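Local coordinates for beta-xylosidase (Uncultured organism, PDB 4MLG), which probably hydrolyses xylo-oligosaccharides, releasing xylose from their non-reducing ends, as a glycoside hydrolase family 43 beta-propeller enzyme, at residues P137-W140 with E146-M149; V186-R189 with E194-E197; D142-Y147 with D252-P257; D15-V20 with A224-Y229; Y235-T240 with H275-F280. All blocks are in the same frame, centred on the assembly; numbering follows the deposited sequence.

Interaction 1: residues P137-W140 with E146-M149; sequences PCIW and EYYM
Pro-137 makes the first touch, its ring CB lying 4.2 Å from the terminal CE methyl of Met-149. Cys-138 follows with its carbonyl rather than its thiol: its O faces CA of Met-149 in a CA-H...O contact. The thiol turns to the side where Trp-226 and Asp-87 lie, its side chain about 5 Å from a bound calcium ion.

Ile-139 carries the apolar half of the contact. It forms a non-hydrogen-bonded antiparallel pair with Met-149, and both side chains leave by the same face. The methionine runs extended as far as SD and then bends (chi3 -72°), which lays CE against Ile-139 CD1 at 3.7 Å. The same CD1 methyl also rests on Met-149 CB at 3.8 Å, while CG2 sits at the edge of the Tyr-147 ring.

Segments 138-140 and 147-149, 158° apart in direction, form a beta hairpin that opens one blade of the propeller. Strand 138-141 is the innermost of that blade, next to the central channel.

Trp-140 turns to the other face together with Tyr-148, and here the backbones are joined. Trp-140 N donates to Tyr-148 O at 2.6 Å, and Tyr-148 N returns a bond to Trp-140 O at 2.9 Å. That carbonyl oxygen also meets the edge of the Tyr-148 ring near its plane, 3.9 Å from CD2. With CG anti to the backbone N (chi1 169°), the Trp-140 indole lies against Met-227 and Tyr-229 of strand 223-230, its NE1 bonded to Asp-142 OD1 in the hairpin turn.

Interaction 2: residues V186-R189 with E194-E197; sequences VRLR and EFAE
Arg-187 and Ala-196 supply the firmest backbone link, Ala-196 N donating to Arg-187 O at 2.7 Å with the donor in the carbonyl plane. Two weaker bonds flank it: Arg-189 N reaches Glu-194 O, and Arg-187 N reaches OE2 of Glu-197, 3.4 Å away. Leu-188 and Phe-195 are thereby bridged once, as the loop leading to strand 200-205 folds back on strand 184-188 of the same propeller blade.

Apolar packing centres on the Phe-195 ring, which also packs on Met-149 of neighbouring strand 147-151. Val-186 lies over one face, CG1 standing 3.9 Å from the ring centroid in a CH-pi contact. Leu-188 instead comes in at the edge, its CD2 in the ring plane and 3.6 Å from CD1 of Phe-195.

The charged side chains meet through their carbon parts. Arg-189 runs beside Glu-194 in the same direction, and CB of the glutamate sits over the centre of the guanidinium, 3.6 Å from Arg-189 CZ. The Arg-187 guanidinium takes the Ala-196 methyl over one face.

Arg-189 NH2 stays 5.2 Å from Glu-194 OE2, so with glutamate carbons on the guanidinium face the pair meets as packing surface, its planes 82° apart. Arg-189 to Asp-191 braces the turn itself, Glu-194 to Lys-130 ties the loop to a part of the chain further off, and Glu-197 holds Arg-200 and the Tyr-255 hydroxyl.

Interaction 3: residues D142-Y147 with D252-P257; sequences DKDGEY and DNPYGP
Asp-142 and Pro-254 bring two loops together, the carboxylate and the pyrrolidine ring crossing at about a right angle. OD1 of the aspartate lies over the CG-CD side of the proline, 3.4 Å from Pro-254 CD, in plain van der Waals contact.

What sets the carboxylate there is a chi1 of -167°, which swings CG away from the backbone N toward the other loop, and a set of polar partners on both oxygens. OD2 accepts from Asp-144 N at 2.9 Å, met on its anti side and close to the carboxylate plane. OD1 is hydrogen-bonded to Trp-140 NE1 and Tyr-234 OH. With an alanine at Asp-142, Asp-144 N, Trp-140 NE1 and Tyr-234 OH would probably lose their mate, and the proline ring would face a gap.

Asp-144 adopts a different conformation, CG tucked between the backbone N and the carbonyl carbon (chi1 57°). Its OD1 is thus placed to receive Glu-146 N at 2.9 Å from above the carboxylate plane, while OD2 pairs with Tyr-148 OH and only grazes Pro-254 CG at 4.5 Å. In the facing loop, Asn-253 OD1 accepts from Tyr-255 N at 3.0 Å, and its ND2 donates to Asp-252 OD1 at 2.8 Å, fixing the amide beside the proline.

Gly-145, whose backbone angles would jam a side chain against the preceding carbonyl, completes a type I turn from Asp-142 with a G1 bulge; this and the successive Asx turns make the hairpin end that meets the loop of the next propeller blade.

Interaction 4: residues D15-V20 with A224-Y229; sequences DPAAHV and ASWMHY
His-19 and Trp-226 form the aromatic part of this contact, an offset edge-to-face pair in which the indole presents its edge to the imidazole face. The planes stand at 65° and the centroids of the imidazole and the six-membered ring are 5.7 Å apart. The leading atom is Trp-226 CH2, which comes within 3.8 Å of His-19 NE2. That nitrogen is hydrogen-bonded to Asp-87 OD1, a bond likely to limit rotation of the imidazole.

Apolar contact is slight: the Ala-17 methyl approaches the same six-membered ring, CB to Trp-226 CZ3 being 4.2 Å.

These strands belong to different blades of the five-bladed propeller that do not adjoin. Strand 18-21 lies in the first blade and strand 223-230 is the innermost of the fourth, so the indole reaches across the central region, with its side chain about 4 Å from the calcium ion.

Polar groups meet the indole too. Ala-18 O lies at its edge, near the ring plane and 3.8 Å from Trp-226 CH2. An extended first torsion (chi1 -173°) carries the ring away from its own strand, and NE1 donates to Ile-277 O of the fifth blade.

Interaction 5: residues Y235-T240 with H275-F280; sequences YFSYST and HSIVEF
Ser-237 and His-275 point at each other across the gap between segments 235-240 and 275-280, and the hydrogen bond between them is the heart of the contact. Ser-237 OG and His-275 NE2 are 2.5 Å apart, and either could be the donor. The hydroxyl approaches at the edge of the imidazole, near its plane, instead of lying over a face.

Both side chains use the position between backbone N and carbonyl carbon, chi1 being 56° in the serine and 74° in the histidine. In each, CA-CB is aimed across the gap, so two short reaches close the 8.6 Å between CA of Ser-237 and CA of His-275. The rest of the imidazole edge is also lined. Ser-237 O lies in its plane, 4.0 Å from His-275 CE1, and Ile-277 CG1 is at another part of the edge. Tyr-238 N stands obliquely to the ring, 3.6 Å from the same CE1.

The CD1 methyl of Ile-277 packs against Ser-237 OG at 3.9 Å. Replacing His-275 by an alanine would probably leave the serine hydroxyl without this nitrogen partner and open a gap between the two segments.

His-275 immediately follows His-274, one of the residues at the calcium site, and its own side chain lies about 6 Å from the ion. In this helix-free fold, strand 233-239 is bonded to strands 223-230 and 246-251 in the fourth blade, while strand 276-280 is the innermost of the fifth and pairs with strand 283-290; the serine-histidine bond joins these adjacent blades.

The five contacts show how a propeller is held together within and between its blades. Interactions 1 and 2 follow in series in one blade, centres about 9 Å apart, where strands 147-151 and 184-188 are neighbours. Interaction 3 shares Glu-146 and Tyr-147 with interaction 1 and ties the hairpin end to the next blade. Along the chain, interaction 1 lies between the two segments of interaction 4, the segments of interactions 3 and 4 alternate, and interaction 4 closes before interaction 5 opens. Interactions 4 and 5, centres about 5 Å apart, meet through paired strands 223-230 and 233-239. With interaction 1, they each place a side chain within about 6 Å of the calcium ion.

Interaction 1: residues P137-W140 with E146-M149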
# COMPACT_ATOMS: atom_id res chain seq x y z
N PRO A 137 -11.97 -3.10 -11.01
CA PRO A 137 -11.80 -1.98 -11.94
C PRO A 137 -12.59 -2.16 -13.22
O PRO A 137 -12.80 -3.29 -13.67
CB PRO A 137 -10.30 -2.02 -12.25
CG PRO A 137 -9.96 -3.45 -12.14
CD PRO A 137 -10.80 -3.99 -11.02
N CYS A 138 -13.04 -1.05 -13.79
CA CYS A 138 -13.71 -1.04 -15.08
C CYS A 138 -13.10 0.05 -15.94
O CYS A 138 -13.05 1.21 -15.54
CB CYS A 138 -15.21 -0.78 -14.90
SG CYS A 138 -16.08 -0.33 -16.43
N ILE A 139 -12.61 -0.31 -17.12
CA ILE A 139 -11.94 0.66 -17.99
C ILE A 139 -12.84 1.08 -19.15
O ILE A 139 -13.19 0.27 -20.00
CB ILE A 139 -10.62 0.12 -18.54
CG1 ILE A 139 -9.86 -0.64 -17.44
CG2 ILE A 139 -9.78 1.26 -19.09
CD1 ILE A 139 -9.46 0.23 -16.27
N TRP A 140 -13.18 2.37 -19.17
CA TRP A 140 -14.13 2.89 -20.15
C TRP A 140 -13.50 3.84 -21.16
O TRP A 140 -13.05 4.93 -20.81
CB TRP A 140 -15.29 3.58 -19.42
CG TRP A 140 -16.18 4.37 -20.32
CD1 TRP A 140 -16.36 5.72 -20.31
CD2 TRP A 140 -17.00 3.86 -21.37
NE1 TRP A 140 -17.26 6.08 -21.29
CE2 TRP A 140 -17.66 4.96 -21.96
CE3 TRP A 140 -17.25 2.58 -21.88
CZ2 TRP A 140 -18.55 4.81 -23.02
CZ3 TRP A 140 -18.13 2.44 -22.93
CH2 TRP A 140 -18.77 3.55 -23.49
N GLU A 146 -10.28 9.93 -24.12
CA GLU A 146 -9.59 9.48 -22.91
C GLU A 146 -10.13 8.14 -22.42
O GLU A 146 -11.19 7.68 -22.85
CB GLU A 146 -9.73 10.53 -21.80
CG GLU A 146 -9.26 11.92 -22.19
CD GLU A 146 -7.75 12.02 -22.35
OE1 GLU A 146 -7.03 11.11 -21.88
OE2 GLU A 146 -7.28 13.01 -22.95
N TYR A 147 -9.38 7.50 -21.52
CA TYR A 147 -9.79 6.23 -20.93
C TYR A 147 -9.96 6.39 -19.42
O TYR A 147 -9.05 6.85 -18.73
CB TYR A 147 -8.77 5.14 -21.24
CG TYR A 147 -8.83 4.61 -22.66
CD1 TYR A 147 -9.17 3.29 -22.91
CD2 TYR A 147 -8.54 5.43 -23.74
CE1 TYR A 147 -9.22 2.80 -24.20
CE2 TYR A 147 -8.59 4.95 -25.03
CZ TYR A 147 -8.93 3.63 -25.26
OH TYR A 147 -8.98 3.16 -26.55
N TYR A 148 -11.13 6.01 -18.91
CA TYR A 148 -11.44 6.18 -17.50
C TYR A 148 -11.56 4.85 -16.76
O TYR A 148 -12.07 3.87 -17.31
CB TYR A 148 -12.74 6.98 -17.34
CG TYR A 148 -12.69 8.37 -17.95
CD1 TYR A 148 -12.32 9.47 -17.19
CD2 TYR A 148 -13.01 8.57 -19.28
CE1 TYR A 148 -12.28 10.74 -17.74
CE2 TYR A 148 -12.96 9.84 -19.84
CZ TYR A 148 -12.60 10.92 -19.07
OH TYR A 148 -12.55 12.17 -19.62
N MET A 149 -11.07 4.81 -15.53
CA MET A 149 -11.20 3.63 -14.68
C MET A 149 -12.24 3.85 -13.60
O MET A 149 -12.22 4.86 -12.89
CB MET A 149 -9.86 3.26 -14.03
CG MET A 149 -10.00 2.18 -12.95
SD MET A 149 -8.50 1.85 -12.00
CE MET A 149 -7.50 0.99 -13.22

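Interaction 2: residues V186-R189 with E194-E197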
# COMPACT_ATOMS: atom_id res chain seq x y z
N VAL A 186 -11.32 7.62 -12.12
CA VAL A 186 -10.03 8.27 -12.35
C VAL A 186 -9.63 8.16 -13.82
O VAL A 186 -9.84 7.13 -14.46
CB VAL A 186 -8.93 7.69 -11.43
CG1 VAL A 186 -8.73 6.20 -11.69
CG2 VAL A 186 -7.62 8.45 -11.61
N ARG A 187 -9.09 9.25 -14.36
CA ARG A 187 -8.64 9.26 -15.75
C ARG A 187 -7.23 8.69 -15.85
O ARG A 187 -6.34 9.06 -15.08
CB ARG A 187 -8.69 10.68 -16.32
CG ARG A 187 -8.27 10.77 -17.78
CD ARG A 187 -8.42 12.19 -18.33
NE ARG A 187 -7.58 13.15 -17.62
CZ ARG A 187 -6.34 13.46 -17.97
NH1 ARG A 187 -5.78 12.88 -19.03
NH2 ARG A 187 -5.65 14.35 -17.27
N LEU A 188 -7.03 7.79 -16.81
CA LEU A 188 -5.72 7.20 -17.05
C LEU A 188 -4.93 8.04 -18.05
O LEU A 188 -5.51 8.59 -18.99
CB LEU A 188 -5.86 5.77 -17.57
CG LEU A 188 -6.46 4.75 -16.60
CD1 LEU A 188 -6.80 3.46 -17.34
CD2 LEU A 188 -5.49 4.47 -15.46
N ARG A 189 -3.62 8.14 -17.85
CA ARG A 189 -2.77 8.83 -18.81
C ARG A 189 -2.56 7.95 -20.04
O ARG A 189 -2.92 6.77 -20.03
CB ARG A 189 -1.44 9.25 -18.18
CG ARG A 189 -0.63 8.11 -17.60
CD ARG A 189 0.68 8.61 -17.00
NE ARG A 189 1.68 7.55 -16.92
CZ ARG A 189 2.81 7.63 -16.22
NH1 ARG A 189 3.08 8.73 -15.52
NH2 ARG A 189 3.66 6.62 -16.22
N GLU A 194 -0.29 4.45 -15.48
CA GLU A 194 -0.55 5.18 -14.24
C GLU A 194 -1.79 6.06 -14.34
O GLU A 194 -2.33 6.26 -15.43
CB GLU A 194 0.66 6.04 -13.85
CG GLU A 194 1.93 5.26 -13.56
CD GLU A 194 1.83 4.41 -12.31
OE1 GLU A 194 0.91 4.64 -11.49
OE2 GLU A 194 2.67 3.49 -12.15
N PHE A 195 -2.23 6.58 -13.20
CA PHE A 195 -3.34 7.53 -13.17
C PHE A 195 -2.86 8.88 -13.69
O PHE A 195 -1.70 9.25 -13.50
CB PHE A 195 -3.87 7.68 -11.74
CG PHE A 195 -4.50 6.43 -11.18
CD1 PHE A 195 -4.93 5.41 -12.02
CD2 PHE A 195 -4.67 6.29 -9.82
CE1 PHE A 195 -5.51 4.26 -11.50
CE2 PHE A 195 -5.25 5.14 -9.29
CZ PHE A 195 -5.67 4.13 -10.14
N ALA A 196 -3.75 9.61 -14.35
CA ALA A 196 -3.41 10.94 -14.85
C ALA A 196 -3.79 12.01 -13.83
O ALA A 196 -3.33 13.14 -13.90
CB ALA A 196 -4.11 11.20 -16.18
N GLU A 197 -4.64 11.62 -12.88
CA GLU A 197 -5.13 12.55 -11.87
C GLU A 197 -5.48 11.78 -10.60
O GLU A 197 -5.27 10.57 -10.52
CB GLU A 197 -6.38 13.27 -12.38
CG GLU A 197 -7.54 12.33 -12.67
CD GLU A 197 -8.80 13.05 -13.11
OE1 GLU A 197 -8.75 14.29 -13.25
OE2 GLU A 197 -9.83 12.38 -13.30

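Interaction 3: residues D142-Y147 with D252-P257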
# COMPACT_ATOMS: atom_id res chain seq x y z
N ASP A 142 -13.99 6.46 -23.26
CA ASP A 142 -14.98 7.51 -23.48
C ASP A 142 -14.83 8.15 -24.85
O ASP A 142 -13.78 8.04 -25.49
CB ASP A 142 -14.88 8.57 -22.38
CG ASP A 142 -16.06 9.52 -22.37
OD1 ASP A 142 -17.02 9.26 -21.62
OD2 ASP A 142 -16.03 10.52 -23.12
N LYS A 143 -15.89 8.82 -25.30
CA LYS A 143 -15.91 9.47 -26.60
C LYS A 143 -14.96 10.67 -26.70
O LYS A 143 -14.66 11.13 -27.79
CB LYS A 143 -17.33 9.90 -26.95
CG LYS A 143 -17.98 10.79 -25.91
CD LYS A 143 -19.38 11.20 -26.33
CE LYS A 143 -20.03 12.11 -25.29
NZ LYS A 143 -21.40 12.54 -25.71
N ASP A 144 -14.50 11.16 -25.55
CA ASP A 144 -13.60 12.32 -25.54
C ASP A 144 -12.17 11.94 -25.93
O ASP A 144 -11.31 12.80 -26.05
CB ASP A 144 -13.63 13.03 -24.18
CG ASP A 144 -13.28 12.12 -23.02
OD1 ASP A 144 -12.83 10.98 -23.26
OD2 ASP A 144 -13.44 12.55 -21.86
N GLY A 145 -11.93 10.64 -26.11
CA GLY A 145 -10.62 10.16 -26.50
C GLY A 145 -9.83 9.62 -25.33
O GLY A 145 -8.82 8.94 -25.51
N GLU A 146 -10.28 9.93 -24.12
CA GLU A 146 -9.59 9.48 -22.91
C GLU A 146 -10.13 8.14 -22.42
O GLU A 146 -11.19 7.68 -22.85
CB GLU A 146 -9.73 10.53 -21.80
CG GLU A 146 -9.26 11.92 -22.19
CD GLU A 146 -7.75 12.02 -22.35
OE1 GLU A 146 -7.03 11.11 -21.88
OE2 GLU A 146 -7.28 13.01 -22.95
N TYR A 147 -9.38 7.50 -21.52
CA TYR A 147 -9.79 6.23 -20.93
C TYR A 147 -9.96 6.39 -19.42
O TYR A 147 -9.05 6.85 -18.73
CB TYR A 147 -8.77 5.14 -21.24
CG TYR A 147 -8.83 4.61 -22.66
CD1 TYR A 147 -9.17 3.29 -22.91
CD2 TYR A 147 -8.54 5.43 -23.74
CE1 TYR A 147 -9.22 2.80 -24.20
CE2 TYR A 147 -8.59 4.95 -25.03
CZ TYR A 147 -8.93 3.63 -25.26
OH TYR A 147 -8.98 3.16 -26.55
N ASP A 252 -24.64 12.22 -18.04
CA ASP A 252 -24.31 12.82 -19.33
C ASP A 252 -22.81 12.95 -19.56
O ASP A 252 -22.37 13.44 -20.60
CB ASP A 252 -25.00 14.18 -19.48
CG ASP A 252 -24.47 15.22 -18.51
OD1 ASP A 252 -23.99 14.83 -17.42
OD2 ASP A 252 -24.53 16.42 -18.83
N ASN A 253 -22.02 12.52 -18.58
CA ASN A 253 -20.56 12.58 -18.68
C ASN A 253 -19.89 11.60 -17.73
O ASN A 253 -20.47 11.23 -16.71
CB ASN A 253 -20.07 14.01 -18.43
CG ASN A 253 -20.16 14.42 -16.98
OD1 ASN A 253 -19.18 14.35 -16.24
ND2 ASN A 253 -21.34 14.86 -16.55
N PRO A 254 -18.66 11.16 -18.06
CA PRO A 254 -17.95 10.15 -17.27
C PRO A 254 -17.70 10.54 -15.81
O PRO A 254 -17.48 9.66 -14.98
CB PRO A 254 -16.62 9.98 -18.01
CG PRO A 254 -16.50 11.19 -18.88
CD PRO A 254 -17.90 11.53 -19.27
N TYR A 255 -17.74 11.84 -15.51
CA TYR A 255 -17.51 12.31 -14.15
C TYR A 255 -18.82 12.61 -13.43
O TYR A 255 -19.06 12.12 -12.33
CB TYR A 255 -16.65 13.57 -14.15
CG TYR A 255 -15.20 13.35 -14.51
CD1 TYR A 255 -14.30 12.82 -13.59
CD2 TYR A 255 -14.72 13.68 -15.77
CE1 TYR A 255 -12.98 12.62 -13.91
CE2 TYR A 255 -13.39 13.48 -16.11
CZ TYR A 255 -12.53 12.95 -15.17
OH TYR A 255 -11.21 12.76 -15.50
N GLY A 256 -19.66 13.43 -14.06
CA GLY A 256 -20.89 13.94 -13.47
C GLY A 256 -21.74 12.91 -12.77
O GLY A 256 -21.74 11.74 -13.15
N PRO A 257 -22.48 13.34 -11.73
CA PRO A 257 -23.30 12.47 -10.89
C PRO A 257 -24.26 11.61 -11.70
O PRO A 257 -24.82 12.08 -12.69
CB PRO A 257 -24.08 13.46 -10.02
CG PRO A 257 -23.19 14.64 -9.94
CD PRO A 257 -22.53 14.74 -11.28

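Interaction 4: residues D15-V20 with A224-Y229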
# COMPACT_ATOMS: atom_id res chain seq x y z
N ASP A 15 -17.42 -13.22 -12.79
CA ASP A 15 -17.16 -11.80 -13.02
C ASP A 15 -16.79 -11.50 -14.47
O ASP A 15 -15.71 -10.97 -14.73
CB ASP A 15 -16.05 -11.30 -12.08
CG ASP A 15 -16.25 -11.76 -10.65
OD1 ASP A 15 -17.40 -11.77 -10.18
OD2 ASP A 15 -15.24 -12.12 -10.00
N PRO A 16 -17.68 -11.83 -15.42
CA PRO A 16 -17.33 -11.72 -16.83
C PRO A 16 -17.21 -10.27 -17.28
O PRO A 16 -17.97 -9.41 -16.84
CB PRO A 16 -18.50 -12.39 -17.54
CG PRO A 16 -19.65 -12.17 -16.63
CD PRO A 16 -19.09 -12.24 -15.24
N ALA A 17 -16.24 -10.00 -18.15
CA ALA A 17 -16.05 -8.68 -18.73
C ALA A 17 -15.93 -8.82 -20.23
O ALA A 17 -14.90 -9.26 -20.74
CB ALA A 17 -14.81 -8.03 -18.15
N ALA A 18 -16.98 -8.45 -20.95
CA ALA A 18 -17.04 -8.67 -22.39
C ALA A 18 -16.68 -7.43 -23.21
O ALA A 18 -17.10 -6.31 -22.89
CB ALA A 18 -18.41 -9.20 -22.79
N HIS A 19 -15.90 -7.64 -24.26
CA HIS A 19 -15.50 -6.57 -25.16
C HIS A 19 -15.51 -7.08 -26.60
O HIS A 19 -15.39 -8.28 -26.84
CB HIS A 19 -14.09 -6.08 -24.81
CG HIS A 19 -14.00 -5.39 -23.49
ND1 HIS A 19 -13.94 -4.02 -23.37
CD2 HIS A 19 -13.96 -5.88 -22.23
CE1 HIS A 19 -13.87 -3.69 -22.10
NE2 HIS A 19 -13.87 -4.80 -21.38
N VAL A 20 -15.66 -6.16 -27.54
CA VAL A 20 -15.65 -6.52 -28.96
C VAL A 20 -14.34 -6.11 -29.62
O VAL A 20 -14.08 -4.93 -29.83
CB VAL A 20 -16.83 -5.88 -29.71
CG1 VAL A 20 -16.86 -6.38 -31.14
CG2 VAL A 20 -18.14 -6.20 -29.00
N ALA A 224 -18.68 -4.22 -8.43
CA ALA A 224 -18.93 -4.54 -9.84
C ALA A 224 -19.28 -3.32 -10.70
O ALA A 224 -20.32 -3.31 -11.36
CB ALA A 224 -20.00 -5.62 -9.97
N SER A 225 -18.42 -2.31 -10.70
CA SER A 225 -18.62 -1.13 -11.52
C SER A 225 -18.57 -1.46 -13.01
O SER A 225 -17.72 -2.23 -13.45
CB SER A 225 -17.58 -0.06 -11.20
OG SER A 225 -17.81 0.53 -9.93
N TRP A 226 -19.49 -0.88 -13.78
CA TRP A 226 -19.47 -1.01 -15.23
C TRP A 226 -20.09 0.21 -15.90
O TRP A 226 -21.04 0.79 -15.38
CB TRP A 226 -20.18 -2.29 -15.68
CG TRP A 226 -20.03 -2.56 -17.15
CD1 TRP A 226 -20.91 -2.22 -18.13
CD2 TRP A 226 -18.93 -3.21 -17.80
NE1 TRP A 226 -20.42 -2.62 -19.36
CE2 TRP A 226 -19.21 -3.23 -19.18
CE3 TRP A 226 -17.73 -3.78 -17.34
CZ2 TRP A 226 -18.34 -3.80 -20.11
CZ3 TRP A 226 -16.87 -4.34 -18.27
CH2 TRP A 226 -17.18 -4.35 -19.63
N MET A 227 -19.56 0.58 -17.05
CA MET A 227 -20.02 1.77 -17.76
C MET A 227 -20.15 1.50 -19.26
O MET A 227 -19.23 0.97 -19.88
CB MET A 227 -19.03 2.92 -17.55
CG MET A 227 -19.41 4.21 -18.26
SD MET A 227 -20.74 5.10 -17.42
CE MET A 227 -19.94 5.50 -15.87
N HIS A 228 -21.30 1.84 -19.82
CA HIS A 228 -21.49 1.76 -21.27
C HIS A 228 -22.30 2.93 -21.81
O HIS A 228 -22.79 3.76 -21.05
CB HIS A 228 -22.10 0.41 -21.68
CG HIS A 228 -23.57 0.30 -21.43
ND1 HIS A 228 -24.09 -0.27 -20.29
CD2 HIS A 228 -24.64 0.68 -22.17
CE1 HIS A 228 -25.41 -0.24 -20.34
NE2 HIS A 228 -25.77 0.33 -21.48
N TYR A 229 -22.44 2.99 -23.13
CA TYR A 229 -23.04 4.14 -23.79
C TYR A 229 -24.08 3.72 -24.81
O TYR A 229 -23.79 2.96 -25.74
CB TYR A 229 -21.94 4.96 -24.46
CG TYR A 229 -22.34 6.35 -24.89
CD1 TYR A 229 -22.46 7.38 -23.96
CD2 TYR A 229 -22.58 6.65 -26.23
CE1 TYR A 229 -22.82 8.65 -24.35
CE2 TYR A 229 -22.94 7.92 -26.62
CZ TYR A 229 -23.05 8.92 -25.68
OH TYR A 229 -23.41 10.19 -26.08

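Interaction 5: residues Y235-T240 with H275-F280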
# COMPACT_ATOMS: atom_id res chain seq x y z
N TYR A 235 -24.57 4.86 -19.01
CA TYR A 235 -25.20 3.89 -18.13
C TYR A 235 -24.18 3.28 -17.17
O TYR A 235 -23.36 2.46 -17.56
CB TYR A 235 -25.86 2.77 -18.94
CG TYR A 235 -27.09 3.20 -19.71
CD1 TYR A 235 -28.36 3.08 -19.16
CD2 TYR A 235 -26.99 3.72 -21.00
CE1 TYR A 235 -29.49 3.46 -19.86
CE2 TYR A 235 -28.11 4.10 -21.71
CZ TYR A 235 -29.35 3.98 -21.14
OH TYR A 235 -30.47 4.36 -21.84
N PHE A 236 -24.24 3.70 -15.91
CA PHE A 236 -23.38 3.13 -14.88
C PHE A 236 -24.12 2.05 -14.11
O PHE A 236 -24.99 2.35 -13.29
CB PHE A 236 -22.86 4.21 -13.93
CG PHE A 236 -21.98 3.68 -12.84
CD1 PHE A 236 -20.65 3.37 -13.09
CD2 PHE A 236 -22.48 3.48 -11.56
CE1 PHE A 236 -19.83 2.88 -12.08
CE2 PHE A 236 -21.67 2.99 -10.55
CZ PHE A 236 -20.34 2.69 -10.81
N SER A 237 -23.78 0.80 -14.37
CA SER A 237 -24.39 -0.32 -13.67
C SER A 237 -23.44 -0.89 -12.63
O SER A 237 -22.23 -0.68 -12.70
CB SER A 237 -24.82 -1.40 -14.67
OG SER A 237 -23.73 -1.84 -15.46
N TYR A 238 -24.00 -1.62 -11.66
CA TYR A 238 -23.22 -2.09 -10.52
C TYR A 238 -23.96 -3.15 -9.72
O TYR A 238 -25.15 -3.40 -9.95
CB TYR A 238 -22.86 -0.92 -9.60
CG TYR A 238 -24.05 -0.14 -9.10
CD1 TYR A 238 -24.60 -0.39 -7.85
CD2 TYR A 238 -24.63 0.86 -9.87
CE1 TYR A 238 -25.69 0.32 -7.39
CE2 TYR A 238 -25.72 1.57 -9.42
CZ TYR A 238 -26.25 1.30 -8.18
OH TYR A 238 -27.34 2.01 -7.72
N SER A 239 -23.26 -3.77 -8.77
CA SER A 239 -23.86 -4.76 -7.88
C SER A 239 -24.16 -4.15 -6.51
O SER A 239 -23.43 -3.28 -6.04
CB SER A 239 -22.92 -5.97 -7.72
OG SER A 239 -23.36 -6.82 -6.68
N THR A 240 -25.23 -4.62 -5.88
CA THR A 240 -25.64 -4.09 -4.59
C THR A 240 -25.30 -5.04 -3.44
O THR A 240 -25.71 -4.82 -2.30
CB THR A 240 -27.14 -3.77 -4.55
OG1 THR A 240 -27.89 -4.98 -4.72
CG2 THR A 240 -27.50 -2.79 -5.66
N HIS A 275 -21.39 -8.60 -13.55
CA HIS A 275 -21.86 -8.46 -14.93
C HIS A 275 -20.96 -7.61 -15.83
O HIS A 275 -19.94 -7.08 -15.40
CB HIS A 275 -23.23 -7.81 -14.93
CG HIS A 275 -23.19 -6.35 -14.63
ND1 HIS A 275 -22.80 -5.85 -13.41
CD2 HIS A 275 -23.46 -5.27 -15.40
CE1 HIS A 275 -22.84 -4.53 -13.43
NE2 HIS A 275 -23.24 -4.15 -14.63
N SER A 276 -21.39 -7.50 -17.08
CA SER A 276 -20.79 -6.60 -18.07
C SER A 276 -21.74 -6.48 -19.25
O SER A 276 -22.22 -7.48 -19.77
CB SER A 276 -19.43 -7.12 -18.53
OG SER A 276 -19.56 -8.35 -19.23
N ILE A 277 -22.00 -5.25 -19.68
CA ILE A 277 -22.93 -4.99 -20.77
C ILE A 277 -22.21 -4.57 -22.05
O ILE A 277 -21.36 -3.67 -22.02
CB ILE A 277 -23.96 -3.92 -20.38
CG1 ILE A 277 -24.64 -4.29 -19.06
CG2 ILE A 277 -24.99 -3.74 -21.48
CD1 ILE A 277 -25.66 -3.28 -18.59
N VAL A 278 -22.54 -5.20 -23.16
CA VAL A 278 -21.88 -4.94 -24.43
C VAL A 278 -22.80 -5.24 -25.61
O VAL A 278 -23.65 -6.13 -25.53
CB VAL A 278 -20.57 -5.76 -24.55
CG1 VAL A 278 -20.88 -7.25 -24.61
CG2 VAL A 278 -19.76 -5.33 -25.77
N GLU A 279 -22.66 -4.47 -26.69
CA GLU A 279 -23.44 -4.70 -27.90
C GLU A 279 -22.66 -5.57 -28.88
O GLU A 279 -21.49 -5.29 -29.16
CB GLU A 279 -23.80 -3.37 -28.56
CG GLU A 279 -24.64 -3.50 -29.82
CD GLU A 279 -24.91 -2.17 -30.49
OE1 GLU A 279 -24.13 -1.22 -30.26
OE2 GLU A 279 -25.90 -2.07 -31.25
N PHE A 280 -23.30 -6.61 -29.39
CA PHE A 280 -22.66 -7.49 -30.36
C PHE A 280 -23.65 -7.90 -31.45
O PHE A 280 -24.68 -8.51 -31.17
CB PHE A 280 -22.07 -8.73 -29.67
CG PHE A 280 -21.17 -9.54 -30.55
CD1 PHE A 280 -19.86 -9.15 -30.78
CD2 PHE A 280 -21.63 -10.71 -31.15
CE1 PHE A 280 -19.02 -9.91 -31.59
CE2 PHE A 280 -20.80 -11.46 -31.96
CZ PHE A 280 -19.50 -11.06 -32.18